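Local coordinates for F-actin-capping protein subunit alpha (Plasmodium berghei, PDB 7A0H), which probably caps the fast-growing barbed ends of actin filaments without severing them, and forms an asymmetric homodimer, at residues 129-134 / 253-258. Sequence-based numbering, arbitrary orientation.
Sequences DIYYKK and VIRECE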
loop_
_atom_site.group_PDB
_atom_site.type_symbol
_atom_site.label_atom_id
_atom_site.label_comp_id
_atom_site.label_asym_id
_atom_site.label_seq_id
_atom_site.Cartn_x
_atom_site.Cartn_y
_atom_site.Cartn_z
ATOM N N ASP A 129 20.751 -2.352 24.869
ATOM C CA ASP A 129 20.440 -2.876 26.185
ATOM C C ASP A 129 19.913 -1.789 27.100
ATOM O O ASP A 129 18.977 -2.003 27.901
ATOM C CB ASP A 129 21.751 -3.458 26.759
ATOM C CG ASP A 129 21.585 -4.040 28.121
ATOM O OD1 ASP A 129 20.597 -4.770 28.339
ATOM O OD2 ASP A 129 22.477 -3.816 28.967
ATOM N N ILE A 130 20.527 -0.615 27.042
ATOM C CA ILE A 130 20.101 0.401 27.997
ATOM C C ILE A 130 18.778 1.047 27.586
ATOM O O ILE A 130 17.963 1.374 28.437
ATOM C CB ILE A 130 21.206 1.454 28.154
ATOM C CG1 ILE A 130 22.417 0.815 28.840
ATOM C CG2 ILE A 130 20.738 2.623 29.010
ATOM C CD1 ILE A 130 23.689 1.724 28.859
ATOM N N TYR A 131 18.570 1.297 26.297
ATOM C CA TYR A 131 17.515 2.193 25.841
ATOM C C TYR A 131 16.300 1.566 25.121
ATOM O O TYR A 131 15.251 2.226 25.069
ATOM C CB TYR A 131 18.119 3.220 24.876
ATOM C CG TYR A 131 19.032 4.090 25.589
ATOM C CD1 TYR A 131 18.550 5.021 26.474
ATOM C CD2 TYR A 131 20.373 4.031 25.384
ATOM C CE1 TYR A 131 19.393 5.830 27.166
ATOM C CE2 TYR A 131 21.180 4.814 26.025
ATOM C CZ TYR A 131 20.706 5.728 26.932
ATOM O OH TYR A 131 21.576 6.553 27.606
ATOM N N TYR A 132 16.420 0.359 24.536
ATOM C CA TYR A 132 15.295 -0.345 23.887
ATOM C C TYR A 132 14.440 -1.078 24.924
ATOM O O TYR A 132 14.942 -1.729 25.841
ATOM C CB TYR A 132 15.823 -1.372 22.820
ATOM C CG TYR A 132 16.277 -0.715 21.520
ATOM C CD1 TYR A 132 16.056 -1.296 20.263
ATOM C CD2 TYR A 132 16.891 0.522 21.556
ATOM C CE1 TYR A 132 16.406 -0.630 19.087
ATOM C CE2 TYR A 132 17.278 1.171 20.415
ATOM C CZ TYR A 132 17.043 0.605 19.160
ATOM O OH TYR A 132 17.404 1.349 18.006
ATOM N N LYS A 133 13.155 -0.915 24.809
ATOM C CA LYS A 133 12.189 -1.779 25.457
ATOM C C LYS A 133 12.669 -3.218 25.591
ATOM O O LYS A 133 13.142 -3.841 24.620
ATOM C CB LYS A 133 10.873 -1.804 24.632
ATOM C CG LYS A 133 10.097 -0.482 24.543
ATOM C CD LYS A 133 8.855 -0.557 23.598
ATOM C CE LYS A 133 8.338 0.834 23.336
ATOM N NZ LYS A 133 7.304 0.927 22.240
ATOM N N LYS A 134 12.432 -3.783 26.765
ATOM C CA LYS A 134 12.426 -5.213 27.037
ATOM C C LYS A 134 10.969 -5.669 27.262
ATOM O O LYS A 134 10.028 -4.881 27.146
ATOM C CB LYS A 134 13.359 -5.498 28.235
ATOM C CG LYS A 134 14.812 -4.914 28.110
ATOM C CD LYS A 134 15.640 -5.168 29.351
ATOM C CE LYS A 134 16.993 -4.500 29.277
ATOM N NZ LYS A 134 17.711 -4.971 28.069
ATOM N N VAL A 253 25.620 10.142 18.966
ATOM C CA VAL A 253 24.855 10.706 17.846
ATOM C C VAL A 253 23.685 9.802 17.425
ATOM O O VAL A 253 22.603 10.274 17.058
ATOM C CB VAL A 253 25.798 10.885 16.653
ATOM C CG1 VAL A 253 24.975 11.345 15.461
ATOM C CG2 VAL A 253 26.898 11.883 16.933
ATOM N N ILE A 254 23.912 8.503 17.358
ATOM C CA ILE A 254 22.826 7.566 17.103
ATOM C C ILE A 254 21.762 7.693 18.181
ATOM O O ILE A 254 20.552 7.718 17.879
ATOM C CB ILE A 254 23.378 6.123 17.002
ATOM C CG1 ILE A 254 24.124 5.935 15.673
ATOM C CG2 ILE A 254 22.278 5.112 17.084
ATOM C CD1 ILE A 254 25.057 4.753 15.731
ATOM N N ARG A 255 22.189 7.786 19.462
ATOM C CA ARG A 255 21.219 7.949 20.556
ATOM C C ARG A 255 20.320 9.170 20.314
ATOM O O ARG A 255 19.090 9.110 20.436
ATOM C CB ARG A 255 21.955 8.053 21.910
ATOM C CG ARG A 255 21.052 8.434 23.112
ATOM C CD ARG A 255 21.789 8.345 24.478
ATOM N NE ARG A 255 23.019 9.157 24.468
ATOM C CZ ARG A 255 24.042 8.956 25.270
ATOM N NH1 ARG A 255 23.973 7.977 26.204
ATOM N NH2 ARG A 255 25.106 9.729 25.133
ATOM N N GLU A 256 20.918 10.260 19.864
ATOM C CA GLU A 256 20.169 11.495 19.663
ATOM C C GLU A 256 19.306 11.434 18.417
ATOM O O GLU A 256 18.179 11.964 18.393
ATOM C CB GLU A 256 21.182 12.637 19.526
ATOM C CG GLU A 256 20.601 14.012 19.593
ATOM C CD GLU A 256 21.475 15.073 18.901
ATOM O OE1 GLU A 256 22.510 14.705 18.275
ATOM O OE2 GLU A 256 21.072 16.271 18.939
ATOM N N CYS A 257 19.861 10.934 17.324
ATOM C CA CYS A 257 19.032 10.811 16.101
ATOM C C CYS A 257 17.823 9.892 16.316
ATOM O O CYS A 257 16.709 10.200 15.854
ATOM C CB CYS A 257 19.941 10.361 14.979
ATOM S SG CYS A 257 21.160 11.666 14.525
ATOM N N GLU A 258 17.949 8.860 17.137
ATOM C CA GLU A 258 16.795 7.983 17.332
ATOM C C GLU A 258 15.778 8.679 18.203
ATOM O O GLU A 258 14.566 8.557 17.991
ATOM C CB GLU A 258 17.255 6.639 17.896
ATOM C CG GLU A 258 18.124 5.770 16.773
ATOM C CD GLU A 258 18.249 4.294 17.096
ATOM O OE1 GLU A 258 17.990 3.922 18.240
ATOM O OE2 GLU A 258 18.656 3.504 16.263
#
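Tyr132 and Glu258 meet where the C-terminal end of helix 112-131 reaches helix 243-266, two helices packed on the five-stranded antiparallel sheet of the capping protein alpha fold. The phenol OH of Tyr132 donates to Glu258 OE1 over 2.6 Å, arriving on the syn side of the carboxylate and 25° out of its plane, while OE1 itself lies in the plane of the ring, at its edge. Glu258, buried and extended beyond CG, is held by three hydroxyls: those of Tyr132 and Tyr127 on OE1 and that of Ser194, on strand 187-200, on OE2. These bonds satisfy both oxygens; if all three hydroxyls donate, they would probably favour the ionised carboxylate.

A second bond joins the same segments about one helical turn earlier on helix 243-266. Arg255 CG stands anti to the backbone N (chi1 172°) and the chain bends at chi3, bringing Arg255 NH1 3.1 Å from Tyr131 OH. The bond is bent (N-H...O 147°), the hydroxyl near the guanidinium edge but tilted from its plane, and the phenol ring stands perpendicular to the guanidinium. Arg255 CD adds an apolar touch, 3.7 Å from Tyr131 CZ, and Ile130 CG2 covers one ring face over its centre.

Helix 112-131 ends here: Tyr132 has left helical geometry, and its ring packs on Ile177 and Cys179 of strand 170-183. Leu286 of the second subunit packs against both Tyr131 and Glu258, placing the contact at the dimer interface. Beyond the helix end, Lys134 folds back in a salt bridge: Lys134 NZ lies 2.9 Å from Asp129 OD1, on the anti side of the carboxylate.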